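Xylose isomerase-like TIM barrel domain-containing protein (Parabacteroides distasonis, PDB 4KW2) is of unknown function but adopts a xylose isomerase-like TIM barrel, which suggests a sugar isomerase, epimerase or related enzyme. Local coordinates at residues Gly179-Lys182 against Glu186-Leu189; Glu105-Phe110 against Lys138-Glu143; Phe31-Leu36 against Asp244-Asp249; Ala61-Glu66 against Cys78-His83. All blocks are in the same frame, centred on the assembly; numbering follows the deposited sequence.

All four contacts lie on the loops and helices around an eight-stranded TIM barrel. Contact 3 ties the loop after the first strand to the loop after the last, so the other three all fall within the chain it closes. It touches contact 4 directly, where L36 CD2 meets L81 CD1 at 4.0 Å. Contact 2 packs neighbouring helices, its centre about 22 Å from that of contact 4, while contact 1, in the loop after strand 172-178, lies about 38 Å from contact 4 by centres, across the chain's middle. Contacts 1 and 3 belong to loops at the barrel end that carries the active site in this family; their nearest atoms are about 11 Å apart.

Contact 1 of 4, residues Gly179-Lys182 against Glu186-Leu189; sequences GHWK and EDPL
G179 and P188 face each other with their CA atoms 7.0 Å apart, and K182 and D187 draw in to 6.4 Å, yet no hydrogen bond joins the two backbones. The peptide bond from W181 to K182 is cis, a sharp kink in the chain just where the two side chains of that pair set out. At the other end, P188 CG sits 3.8 Å from G179 N. W181 makes the main side-chain approach: its CG stands anti to the backbone N (chi1 178°), which carries the indole out beside D187, and the six-membered ring presents its edge, CZ3 lying 3.3 Å from D187 OD1. Ring and carboxylate planes are nearly perpendicular, 86° apart. L189 CD1 touches the same CZ3 at 3.8 Å. All this happens in the loop that leaves strand 172-178, at the C-terminal ends of the barrel strands, where enzymes of the TIM-barrel fold keep their active sites. Helix 222-232 closes in behind, with F226 meeting the indole edge to face. The D187 carboxylate divides its work: OD2 forms a salt bridge with K182 NZ at 3.4 Å, its hydrogen bond weak, while OD1 accepts weak bonds from the backbone N atoms of L189 and K190. E229 approaches OD2 as a like charge, and K182, also loosely paired with E229, is likely to ease that repulsion. K182 CB lies over one indole face, toward the rim, 3.5 Å above its plane.

Contact 2 of 4, residues Glu105-Phe110 against Lys138-Glu143; sequences EWDKFF and KKYDME
Helix-to-helix packing on the outer layer of the barrel brings F110, midway along helix 103-116, against Y140 and M142, at the end of helix 130-140 and in the turn that follows. F110 and Y140 are the nearest backbone pair, their CA atoms 7.1 Å apart. With CG anti to its carbonyl carbon (chi1 -64°), Y140 carries its ring across to F110. The closest touch comes from the root of the phenylalanine: F110 CB rests 3.6 Å from Y140 CD2, and the carbonyl O of F110 lies over that same ring, toward its rim, 4.0 Å above the plane. K139 CG lies over the opposite face, toward the rim. In a TIM barrel each helix must hand the chain back to the next strand, and here the return begins at D141, whose positive phi (50°) closes a Schellman motif. The chain then carries M142, a selenomethionine, in toward the F110 ring, where its CB approaches CD2 to 3.9 Å. V121 of strand 120-123 touches both F110 and M142. Farther out, the Y140 hydroxyl reaches D107: OH is 3.7 Å from OD1, which sits near the plane of the tyrosine ring at its edge. With Y140 cut back to an alanine, F110 CB would probably lose its cover and a gap open between the helices, with D107 left without its phenol neighbour. K139 NZ stands 5.4 Å from D107 OD1, not in contact, though the opposite charges may attract weakly.

Contact 3 of 4, residues Phe31-Leu36 against Asp244-Asp249; sequences FHNLTL and DDFKSD
At the mouth of the barrel, F31 from the loop after the first strand meets D245 from the loop after the last. The ring atom F31 CD1 comes to 3.4 Å from D245 OD2, and CE1 lies 3.7 Å from D245 CB; the ring and carboxylate planes stand 90° apart. With CG between its backbone N and carbonyl carbon (chi1 71°), D245 turns its carboxylate to F31. N33, which comes from the opposite direction, lies against D245 and the outer end of the F246 ring. These two loops meet because an eight-stranded TIM barrel closes strand 238-241 onto strand 23-27, and both lead straight into the next helix, with T35 and D249 as N-caps. Each loop is braced internally. Residues F31 to L34 form a type I turn, L34 N bonding to F31 O at 2.9 Å. An Asx turn sets F246: its N donates to D244 OD1 at 3.1 Å, on the anti side and 26° out of the carboxylate plane. D244 O takes bonds from both K247 N and S248 N. The trimer gathers here too. D244 OD2 pairs with K247 of the third subunit, whose F246 packs on this F246; a sulfate, probably from the crystallisation liquor, lies about 3 Å from the F246 side chain of this chain.

Contact 4 of 4, residues Ala61-Glu66 against Cys78-His83; sequences APFPKE and CALLRH. With SO4 (sulfate ion), chain G.
F63 lays one ring face against L80 in a CH-pi contact: CD2 of the leucine stands 4.0 Å from the ring centroid and 21° off the normal. This pins the long loop after strand 50-53 onto helix 75-86, the second helix in the TIM barrel's outer layer. A chi1 of -173° swings L80 CG away from the backbone N, which sends the branched end out to the loop. The tip of the phenylalanine pushes on into the helix surface, with CZ 3.7 Å from L80 CG. L81 meets the ring at its edge instead, its backbone N lying 3.5 Å from CZ and close to the ring plane. M37 of helix 36-46 also touches F63, which therefore bridges two helices. A serine in place of F63 would probably leave L80 without its aromatic cover and let the loop drift from the helix. P62, placed by a cis peptide bond after A61, adds a smaller contact, its CG 4.0 Å from L80 CD2. One turn on, H83 points elsewhere, to a sulfate probably taken up from the crystallisation liquor. The imidazole meets the ion edge-on, ND1 donating to sulfate O4 at an N-H...O angle of 149°, although the modelled ND1 to O4 separation of 2.5 Å is doubtfully short.

Contact 1 of 4, residues Gly179-Lys182 against Glu186-Leu189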
loop_
_atom_site.group_PDB
_atom_site.type_symbol
_atom_site.label_atom_id
_atom_site.label_comp_id
_atom_site.label_asym_id
_atom_site.label_seq_id
_atom_site.Cartn_x
_atom_site.Cartn_y
_atom_site.Cartn_z
ATOM N N GLY A 179 12.548 1.878 5.319
ATOM C CA GLY A 179 11.347 2.357 4.649
ATOM C C GLY A 179 11.535 2.530 3.156
ATOM O O GLY A 179 11.630 1.549 2.418
ATOM N N HIS A 180 11.565 3.779 2.707
ATOM C CA HIS A 180 11.773 4.084 1.299
ATOM C C HIS A 180 13.129 4.756 1.161
ATOM O O HIS A 180 13.271 5.962 1.354
ATOM C CB HIS A 180 10.642 4.954 0.744
ATOM C CG HIS A 180 9.500 4.168 0.175
ATOM N ND1 HIS A 180 9.530 3.623 -1.092
ATOM C CD2 HIS A 180 8.296 3.835 0.698
ATOM C CE1 HIS A 180 8.394 2.990 -1.325
ATOM N NE2 HIS A 180 7.629 3.102 -0.254
ATOM N N TRP A 181 14.122 3.934 0.852
ATOM C CA TRP A 181 15.502 4.359 0.730
ATOM C C TRP A 181 15.723 5.035 -0.632
ATOM O O TRP A 181 15.424 4.424 -1.660
ATOM C CB TRP A 181 16.395 3.127 0.837
ATOM C CG TRP A 181 17.825 3.435 0.673
ATOM C CD1 TRP A 181 18.540 3.463 -0.496
ATOM C CD2 TRP A 181 18.732 3.777 1.710
ATOM N NE1 TRP A 181 19.846 3.804 -0.241
ATOM C CE2 TRP A 181 19.992 3.999 1.107
ATOM C CE3 TRP A 181 18.606 3.915 3.096
ATOM C CZ2 TRP A 181 21.114 4.357 1.843
ATOM C CZ3 TRP A 181 19.718 4.260 3.825
ATOM C CH2 TRP A 181 20.961 4.477 3.197
ATOM N N LYS A 182 16.258 6.257 -0.696
ATOM C CA LYS A 182 16.761 7.062 0.419
ATOM C C LYS A 182 16.235 8.477 0.228
ATOM O O LYS A 182 16.259 8.996 -0.892
ATOM C CB LYS A 182 18.287 7.102 0.350
ATOM C CG LYS A 182 19.004 7.762 1.517
ATOM C CD LYS A 182 20.470 7.958 1.155
ATOM C CE LYS A 182 21.354 8.145 2.371
ATOM N NZ LYS A 182 21.155 9.466 3.021
ATOM N N GLU A 186 15.595 11.414 6.338
ATOM C CA GLU A 186 14.715 10.319 6.762
ATOM C C GLU A 186 15.430 8.982 6.564
ATOM O O GLU A 186 14.834 7.999 6.122
ATOM C CB GLU A 186 13.399 10.352 5.977
ATOM C CG GLU A 186 12.603 11.636 6.158
ATOM C CD GLU A 186 11.315 11.659 5.352
ATOM O OE1 GLU A 186 11.061 10.703 4.585
ATOM O OE2 GLU A 186 10.554 12.642 5.485
ATOM N N ASP A 187 16.714 8.965 6.911
ATOM C CA ASP A 187 17.566 7.796 6.737
ATOM C C ASP A 187 17.391 6.853 7.934
ATOM O O ASP A 187 17.851 7.169 9.036
ATOM C CB ASP A 187 19.022 8.251 6.618
ATOM C CG ASP A 187 19.977 7.116 6.282
ATOM O OD1 ASP A 187 19.699 5.948 6.628
ATOM O OD2 ASP A 187 21.027 7.412 5.678
ATOM N N PRO A 188 16.742 5.685 7.723
ATOM C CA PRO A 188 16.424 4.804 8.858
ATOM C C PRO A 188 17.660 4.288 9.590
ATOM O O PRO A 188 17.612 4.061 10.800
ATOM C CB PRO A 188 15.662 3.632 8.211
ATOM C CG PRO A 188 15.335 4.066 6.822
ATOM C CD PRO A 188 16.385 5.063 6.435
ATOM N N LEU A 189 18.753 4.111 8.853
ATOM C CA LEU A 189 20.006 3.630 9.423
ATOM C C LEU A 189 20.642 4.662 10.353
ATOM O O LEU A 189 21.156 4.303 11.414
ATOM C CB LEU A 189 20.986 3.257 8.308
ATOM C CG LEU A 189 20.539 2.151 7.350
ATOM C CD1 LEU A 189 21.570 1.980 6.246
ATOM C CD2 LEU A 189 20.319 0.845 8.100
#

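Contact 2 of 4, residues Glu105-Phe110 against Lys138-Glu143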
loop_
_atom_site.group_PDB
_atom_site.type_symbol
_atom_site.label_atom_id
_atom_site.label_comp_id
_atom_site.label_asym_id
_atom_site.label_seq_id
_atom_site.Cartn_x
_atom_site.Cartn_y
_atom_site.Cartn_z
ATOM N N GLU A 105 1.652 -18.692 24.716
ATOM C CA GLU A 105 2.028 -18.559 23.307
ATOM C C GLU A 105 3.502 -18.188 23.138
ATOM O O GLU A 105 4.213 -18.795 22.337
ATOM C CB GLU A 105 1.141 -17.525 22.610
ATOM C CG GLU A 105 -0.306 -17.978 22.437
ATOM C CD GLU A 105 -1.270 -16.840 22.147
ATOM O OE1 GLU A 105 -0.904 -15.663 22.355
ATOM O OE2 GLU A 105 -2.408 -17.128 21.713
ATOM N N TRP A 106 3.961 -17.198 23.897
ATOM C CA TRP A 106 5.359 -16.789 23.823
ATOM C C TRP A 106 6.253 -17.968 24.148
ATOM O O TRP A 106 7.181 -18.267 23.403
ATOM C CB TRP A 106 5.656 -15.620 24.765
ATOM C CG TRP A 106 5.130 -14.313 24.271
ATOM C CD1 TRP A 106 4.196 -13.526 24.872
ATOM C CD2 TRP A 106 5.506 -13.638 23.064
ATOM N NE1 TRP A 106 3.965 -12.402 24.120
ATOM C CE2 TRP A 106 4.757 -12.445 23.004
ATOM C CE3 TRP A 106 6.399 -13.924 22.030
ATOM C CZ2 TRP A 106 4.878 -11.538 21.954
ATOM C CZ3 TRP A 106 6.519 -13.022 20.986
ATOM C CH2 TRP A 106 5.763 -11.844 20.958
ATOM N N ASP A 107 5.946 -18.648 25.250
ATOM C CA ASP A 107 6.731 -19.798 25.693
ATOM C C ASP A 107 6.840 -20.854 24.597
ATOM O O ASP A 107 7.939 -21.306 24.271
ATOM C CB ASP A 107 6.116 -20.412 26.953
ATOM C CG ASP A 107 6.996 -21.476 27.569
ATOM O OD1 ASP A 107 8.140 -21.155 27.960
ATOM O OD2 ASP A 107 6.543 -22.636 27.665
ATOM N N LYS A 108 5.702 -21.229 24.021
ATOM C CA LYS A 108 5.668 -22.229 22.950
ATOM C C LYS A 108 6.436 -21.781 21.699
ATOM O O LYS A 108 7.098 -22.588 21.050
ATOM C CB LYS A 108 4.224 -22.557 22.570
ATOM C CG LYS A 108 3.450 -23.340 23.618
ATOM C CD LYS A 108 1.970 -23.389 23.248
ATOM C CE LYS A 108 1.117 -24.044 24.322
ATOM N NZ LYS A 108 1.040 -25.519 24.172
ATOM N N PHE A 109 6.340 -20.494 21.378
ATOM C CA PHE A 109 7.024 -19.908 20.223
ATOM C C PHE A 109 8.554 -19.957 20.370
ATOM O O PHE A 109 9.258 -20.376 19.442
ATOM C CB PHE A 109 6.535 -18.471 20.029
ATOM C CG PHE A 109 7.278 -17.696 18.975
ATOM C CD1 PHE A 109 7.112 -17.983 17.630
ATOM C CD2 PHE A 109 8.105 -16.636 19.332
ATOM C CE1 PHE A 109 7.785 -17.250 16.663
ATOM C CE2 PHE A 109 8.770 -15.900 18.371
ATOM C CZ PHE A 109 8.611 -16.206 17.035
ATOM N N PHE A 110 9.057 -19.547 21.534
ATOM C CA PHE A 110 10.495 -19.603 21.819
ATOM C C PHE A 110 11.024 -21.035 21.883
ATOM O O PHE A 110 12.134 -21.305 21.432
ATOM C CB PHE A 110 10.822 -18.888 23.134
ATOM C CG PHE A 110 11.066 -17.414 22.978
ATOM C CD1 PHE A 110 10.004 -16.530 22.842
ATOM C CD2 PHE A 110 12.356 -16.910 22.974
ATOM C CE1 PHE A 110 10.223 -15.173 22.698
ATOM C CE2 PHE A 110 12.585 -15.552 22.831
ATOM C CZ PHE A 110 11.517 -14.682 22.692
ATOM N N LYS A 138 16.768 -15.427 27.437
ATOM C CA LYS A 138 17.848 -15.981 28.266
ATOM C C LYS A 138 17.741 -17.500 28.358
ATOM O O LYS A 138 18.722 -18.210 28.156
ATOM C CB LYS A 138 17.808 -15.412 29.687
ATOM C CG LYS A 138 18.133 -13.932 29.831
ATOM C CD LYS A 138 18.384 -13.592 31.299
ATOM C CE LYS A 138 17.772 -12.265 31.719
ATOM N NZ LYS A 138 18.415 -11.105 31.047
ATOM N N LYS A 139 16.540 -17.982 28.666
ATOM C CA LYS A 139 16.288 -19.411 28.868
ATOM C C LYS A 139 16.632 -20.253 27.639
ATOM O O LYS A 139 17.080 -21.389 27.780
ATOM C CB LYS A 139 14.824 -19.630 29.266
ATOM C CG LYS A 139 14.400 -21.083 29.450
ATOM C CD LYS A 139 12.959 -21.158 29.942
ATOM C CE LYS A 139 12.251 -22.445 29.535
ATOM N NZ LYS A 139 12.243 -23.467 30.614
ATOM N N TYR A 140 16.419 -19.697 26.445
ATOM C CA TYR A 140 16.675 -20.415 25.195
ATOM C C TYR A 140 17.865 -19.862 24.405
ATOM O O TYR A 140 18.101 -20.288 23.275
ATOM C CB TYR A 140 15.425 -20.393 24.312
ATOM C CG TYR A 140 14.237 -21.129 24.896
ATOM C CD1 TYR A 140 14.194 -22.523 24.918
ATOM C CD2 TYR A 140 13.150 -20.435 25.413
ATOM C CE1 TYR A 140 13.102 -23.198 25.448
ATOM C CE2 TYR A 140 12.059 -21.099 25.943
ATOM C CZ TYR A 140 12.038 -22.478 25.960
ATOM O OH TYR A 140 10.941 -23.121 26.486
ATOM N N ASP A 141 18.611 -18.927 24.990
ATOM C CA ASP A 141 19.719 -18.262 24.294
ATOM C C ASP A 141 19.291 -17.723 22.916
ATOM O O ASP A 141 20.057 -17.758 21.953
ATOM C CB ASP A 141 20.907 -19.219 24.158
ATOM C CG ASP A 141 22.160 -18.534 23.633
ATOM O OD1 ASP A 141 22.321 -17.314 23.854
ATOM O OD2 ASP A 141 22.986 -19.222 22.995
HETATM N N MSE A 142 18.063 -17.215 22.847
HETATM C CA MSE A 142 17.471 -16.724 21.610
HETATM C C MSE A 142 17.619 -15.233 21.552
HETATM O O MSE A 142 17.328 -14.537 22.522
HETATM C CB MSE A 142 15.988 -17.095 21.634
HETATM C CG MSE A 142 15.265 -16.829 20.317
HETATM SE SE MSE A 142 16.034 -17.910 18.867
HETATM C CE MSE A 142 15.685 -19.680 19.648
ATOM N N GLU A 143 18.076 -14.720 20.417
ATOM C CA GLU A 143 18.101 -13.281 20.209
ATOM C C GLU A 143 16.714 -12.795 19.808
ATOM O O GLU A 143 15.949 -13.520 19.176
ATOM C CB GLU A 143 19.140 -12.901 19.161
ATOM C CG GLU A 143 20.560 -13.157 19.634
ATOM C CD GLU A 143 21.597 -12.575 18.700
ATOM O OE1 GLU A 143 21.547 -12.872 17.484
ATOM O OE2 GLU A 143 22.463 -11.821 19.188
#

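Contact 3 of 4, residues Phe31-Leu36 against Asp244-Asp249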
loop_
_atom_site.group_PDB
_atom_site.type_symbol
_atom_site.label_atom_id
_atom_site.label_comp_id
_atom_site.label_asym_id
_atom_site.label_seq_id
_atom_site.Cartn_x
_atom_site.Cartn_y
_atom_site.Cartn_z
ATOM N N PHE A 31 6.664 -15.188 -0.600
ATOM C CA PHE A 31 6.036 -16.258 -1.374
ATOM C C PHE A 31 4.924 -16.942 -0.580
ATOM O O PHE A 31 4.792 -18.167 -0.621
ATOM C CB PHE A 31 7.097 -17.290 -1.771
ATOM C CG PHE A 31 8.182 -16.741 -2.656
ATOM C CD1 PHE A 31 7.926 -16.463 -3.991
ATOM C CD2 PHE A 31 9.455 -16.522 -2.165
ATOM C CE1 PHE A 31 8.918 -15.962 -4.815
ATOM C CE2 PHE A 31 10.451 -16.027 -2.984
ATOM C CZ PHE A 31 10.182 -15.745 -4.310
ATOM N N HIS A 32 4.118 -16.154 0.132
ATOM C CA HIS A 32 3.108 -16.717 1.034
ATOM C C HIS A 32 1.998 -17.463 0.297
ATOM O O HIS A 32 1.284 -18.260 0.911
ATOM C CB HIS A 32 2.518 -15.653 1.962
ATOM C CG HIS A 32 1.701 -14.613 1.264
ATOM N ND1 HIS A 32 2.232 -13.414 0.838
ATOM C CD2 HIS A 32 0.389 -14.583 0.934
ATOM C CE1 HIS A 32 1.284 -12.694 0.267
ATOM N NE2 HIS A 32 0.156 -13.380 0.314
ATOM N N ASN A 33 1.865 -17.206 -1.007
ATOM C CA ASN A 33 0.959 -17.908 -1.923
ATOM C C ASN A 33 1.458 -19.294 -2.324
ATOM O O ASN A 33 0.761 -20.044 -3.006
ATOM C CB ASN A 33 0.741 -17.067 -3.200
ATOM C CG ASN A 33 2.036 -16.766 -3.953
ATOM O OD1 ASN A 33 3.007 -16.272 -3.381
ATOM N ND2 ASN A 33 2.041 -17.041 -5.252
ATOM N N LEU A 34 2.695 -19.603 -1.951
ATOM C CA LEU A 34 3.277 -20.918 -2.183
ATOM C C LEU A 34 3.378 -21.675 -0.853
ATOM O O LEU A 34 3.125 -21.116 0.219
ATOM C CB LEU A 34 4.670 -20.768 -2.791
ATOM C CG LEU A 34 4.788 -19.956 -4.082
ATOM C CD1 LEU A 34 6.234 -19.959 -4.554
ATOM C CD2 LEU A 34 3.881 -20.519 -5.161
ATOM N N THR A 35 3.751 -22.946 -0.924
ATOM C CA THR A 35 4.102 -23.699 0.273
ATOM C C THR A 35 5.483 -23.240 0.752
ATOM O O THR A 35 6.218 -22.596 0.004
ATOM C CB THR A 35 4.154 -25.211 0.006
ATOM O OG1 THR A 35 5.237 -25.507 -0.891
ATOM C CG2 THR A 35 2.825 -25.723 -0.574
ATOM N N LEU A 36 5.841 -23.578 1.988
ATOM C CA LEU A 36 7.167 -23.246 2.504
ATOM C C LEU A 36 8.275 -23.965 1.730
ATOM O O LEU A 36 9.316 -23.370 1.458
ATOM C CB LEU A 36 7.278 -23.547 3.997
ATOM C CG LEU A 36 8.642 -23.254 4.642
ATOM C CD1 LEU A 36 9.015 -21.790 4.518
ATOM C CD2 LEU A 36 8.656 -23.681 6.099
ATOM N N ASP A 244 7.634 -7.951 -3.793
ATOM C CA ASP A 244 6.383 -8.328 -4.426
ATOM C C ASP A 244 6.690 -9.307 -5.549
ATOM O O ASP A 244 7.170 -8.903 -6.608
ATOM C CB ASP A 244 5.679 -7.086 -4.975
ATOM C CG ASP A 244 4.243 -7.355 -5.379
ATOM O OD1 ASP A 244 3.918 -8.513 -5.731
ATOM O OD2 ASP A 244 3.437 -6.400 -5.344
ATOM N N ASP A 245 6.404 -10.589 -5.326
ATOM C CA ASP A 245 6.779 -11.628 -6.290
ATOM C C ASP A 245 5.866 -11.667 -7.505
ATOM O O ASP A 245 6.115 -12.430 -8.429
ATOM C CB ASP A 245 6.862 -13.019 -5.638
ATOM C CG ASP A 245 5.504 -13.582 -5.253
ATOM O OD1 ASP A 245 4.631 -12.808 -4.807
ATOM O OD2 ASP A 245 5.319 -14.810 -5.376
ATOM N N PHE A 246 4.813 -10.857 -7.502
ATOM C CA PHE A 246 3.972 -10.714 -8.681
ATOM C C PHE A 246 4.449 -9.572 -9.584
ATOM O O PHE A 246 4.176 -9.577 -10.786
ATOM C CB PHE A 246 2.509 -10.519 -8.279
ATOM C CG PHE A 246 1.864 -11.760 -7.717
ATOM C CD1 PHE A 246 1.228 -12.672 -8.559
ATOM C CD2 PHE A 246 1.895 -12.025 -6.347
ATOM C CE1 PHE A 246 0.632 -13.816 -8.049
ATOM C CE2 PHE A 246 1.302 -13.171 -5.832
ATOM C CZ PHE A 246 0.669 -14.068 -6.684
ATOM N N LYS A 247 5.165 -8.606 -9.010
ATOM C CA LYS A 247 5.671 -7.463 -9.766
ATOM C C LYS A 247 7.147 -7.597 -10.147
ATOM O O LYS A 247 7.603 -6.923 -11.065
ATOM C CB LYS A 247 5.464 -6.162 -8.983
ATOM C CG LYS A 247 4.004 -5.744 -8.792
ATOM C CD LYS A 247 3.864 -4.221 -8.752
ATOM C CE LYS A 247 3.020 -3.718 -7.588
ATOM N NZ LYS A 247 1.560 -3.956 -7.733
ATOM N N SER A 248 7.891 -8.451 -9.449
ATOM C CA SER A 248 9.298 -8.705 -9.769
ATOM C C SER A 248 9.564 -10.183 -10.004
ATOM O O SER A 248 8.767 -11.037 -9.629
ATOM C CB SER A 248 10.207 -8.184 -8.656
ATOM O OG SER A 248 10.521 -6.817 -8.854
ATOM N N ASP A 249 10.694 -10.465 -10.642
ATOM C CA ASP A 249 11.122 -11.835 -10.920
ATOM C C ASP A 249 12.497 -12.091 -10.293
ATOM O O ASP A 249 13.161 -11.166 -9.811
ATOM C CB ASP A 249 11.138 -12.114 -12.434
ATOM C CG ASP A 249 12.011 -11.135 -13.217
ATOM O OD1 ASP A 249 13.168 -10.877 -12.822
ATOM O OD2 ASP A 249 11.538 -10.619 -14.246
#

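Contact 4 of 4, residues Ala61-Glu66 against Cys78-His83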
loop_
_atom_site.group_PDB
_atom_site.type_symbol
_atom_site.label_atom_id
_atom_site.label_comp_id
_atom_site.label_asym_id
_atom_site.label_seq_id
_atom_site.Cartn_x
_atom_site.Cartn_y
_atom_site.Cartn_z
ATOM N N ALA A 61 4.972 -30.929 0.462
ATOM C CA ALA A 61 5.694 -32.205 0.458
ATOM C C ALA A 61 7.178 -31.952 0.734
ATOM O O ALA A 61 7.749 -31.010 0.189
ATOM C CB ALA A 61 5.517 -32.913 -0.874
ATOM N N PRO A 62 7.822 -32.804 1.552
ATOM C CA PRO A 62 7.411 -34.117 2.055
ATOM C C PRO A 62 6.400 -34.133 3.196
ATOM O O PRO A 62 5.963 -35.212 3.597
ATOM C CB PRO A 62 8.732 -34.713 2.549
ATOM C CG PRO A 62 9.479 -33.525 3.048
ATOM C CD PRO A 62 9.132 -32.406 2.104
ATOM N N PHE A 63 6.029 -32.972 3.727
ATOM C CA PHE A 63 5.022 -32.934 4.788
ATOM C C PHE A 63 3.668 -33.266 4.204
ATOM O O PHE A 63 3.426 -33.006 3.025
ATOM C CB PHE A 63 4.980 -31.571 5.472
ATOM C CG PHE A 63 6.252 -31.230 6.167
ATOM C CD1 PHE A 63 6.480 -31.668 7.457
ATOM C CD2 PHE A 63 7.245 -30.517 5.513
ATOM C CE1 PHE A 63 7.663 -31.370 8.101
ATOM C CE2 PHE A 63 8.433 -30.223 6.146
ATOM C CZ PHE A 63 8.640 -30.649 7.443
ATOM N N PRO A 64 2.787 -33.861 5.014
ATOM C CA PRO A 64 1.464 -34.182 4.501
ATOM C C PRO A 64 0.624 -32.931 4.290
ATOM O O PRO A 64 0.907 -31.879 4.875
ATOM C CB PRO A 64 0.860 -35.088 5.580
ATOM C CG PRO A 64 1.641 -34.824 6.818
ATOM C CD PRO A 64 2.986 -34.306 6.405
ATOM N N LYS A 65 -0.389 -33.054 3.445
ATOM C CA LYS A 65 -1.254 -31.934 3.093
ATOM C C LYS A 65 -1.995 -31.408 4.326
ATOM O O LYS A 65 -2.330 -32.177 5.228
ATOM C CB LYS A 65 -2.251 -32.362 2.012
ATOM C CG LYS A 65 -2.898 -31.211 1.271
ATOM C CD LYS A 65 -3.561 -31.702 -0.007
ATOM C CE LYS A 65 -4.399 -30.612 -0.647
ATOM N NZ LYS A 65 -5.101 -31.107 -1.864
ATOM N N GLU A 66 -2.225 -30.094 4.344
ATOM C CA GLU A 66 -2.857 -29.372 5.466
ATOM C C GLU A 66 -1.971 -29.230 6.712
ATOM O O GLU A 66 -2.453 -28.820 7.758
ATOM C CB GLU A 66 -4.212 -29.989 5.875
ATOM C CG GLU A 66 -5.194 -30.271 4.743
ATOM C CD GLU A 66 -5.599 -29.035 3.962
ATOM O OE1 GLU A 66 -5.446 -27.911 4.485
ATOM O OE2 GLU A 66 -6.080 -29.190 2.818
ATOM N N CYS A 78 9.357 -31.493 13.234
ATOM C CA CYS A 78 10.445 -30.553 13.533
ATOM C C CYS A 78 11.781 -31.043 12.985
ATOM O O CYS A 78 12.554 -30.262 12.434
ATOM C CB CYS A 78 10.575 -30.320 15.039
ATOM S SG CYS A 78 9.301 -29.243 15.729
ATOM N N ALA A 79 12.049 -32.337 13.133
ATOM C CA ALA A 79 13.288 -32.918 12.620
ATOM C C ALA A 79 13.293 -32.908 11.096
ATOM O O ALA A 79 14.321 -32.647 10.470
ATOM C CB ALA A 79 13.484 -34.335 13.150
ATOM N N LEU A 80 12.137 -33.182 10.499
ATOM C CA LEU A 80 12.013 -33.141 9.048
ATOM C C LEU A 80 12.182 -31.712 8.522
ATOM O O LEU A 80 12.831 -31.495 7.497
ATOM C CB LEU A 80 10.668 -33.717 8.612
ATOM C CG LEU A 80 10.439 -33.895 7.111
ATOM C CD1 LEU A 80 11.575 -34.658 6.445
ATOM C CD2 LEU A 80 9.109 -34.602 6.880
ATOM N N LEU A 81 11.626 -30.739 9.234
ATOM C CA LEU A 81 11.765 -29.340 8.832
ATOM C C LEU A 81 13.236 -28.913 8.860
ATOM O O LEU A 81 13.713 -28.272 7.928
ATOM C CB LEU A 81 10.914 -28.428 9.728
ATOM C CG LEU A 81 10.863 -26.942 9.353
ATOM C CD1 LEU A 81 10.393 -26.772 7.919
ATOM C CD2 LEU A 81 9.961 -26.178 10.312
ATOM N N ARG A 82 13.954 -29.288 9.917
ATOM C CA ARG A 82 15.387 -29.006 9.998
ATOM C C ARG A 82 16.144 -29.618 8.817
ATOM O O ARG A 82 16.976 -28.955 8.195
ATOM C CB ARG A 82 15.976 -29.506 11.323
ATOM C CG ARG A 82 15.563 -28.678 12.534
ATOM C CD ARG A 82 16.469 -28.932 13.736
ATOM N NE ARG A 82 16.496 -30.346 14.108
ATOM C CZ ARG A 82 15.591 -30.967 14.872
ATOM N NH1 ARG A 82 14.543 -30.320 15.379
ATOM N NH2 ARG A 82 15.732 -32.262 15.125
ATOM N N HIS A 83 15.835 -30.872 8.505
ATOM C CA HIS A 83 16.471 -31.574 7.392
ATOM C C HIS A 83 16.217 -30.887 6.047
ATOM O O HIS A 83 17.126 -30.766 5.225
ATOM C CB HIS A 83 15.973 -33.020 7.347
ATOM C CG HIS A 83 16.416 -33.779 6.137
ATOM N ND1 HIS A 83 17.706 -34.239 5.979
ATOM C CD2 HIS A 83 15.742 -34.156 5.025
ATOM C CE1 HIS A 83 17.808 -34.864 4.820
ATOM N NE2 HIS A 83 16.629 -34.831 4.221
HETATM S S SO4 G . 20.259 -33.938 8.376
HETATM O O1 SO4 G . 21.693 -33.705 8.672
HETATM O O2 SO4 G . 19.926 -35.339 8.722
HETATM O O3 SO4 G . 19.420 -33.005 9.167
HETATM O O4 SO4 G . 20.001 -33.702 6.938
#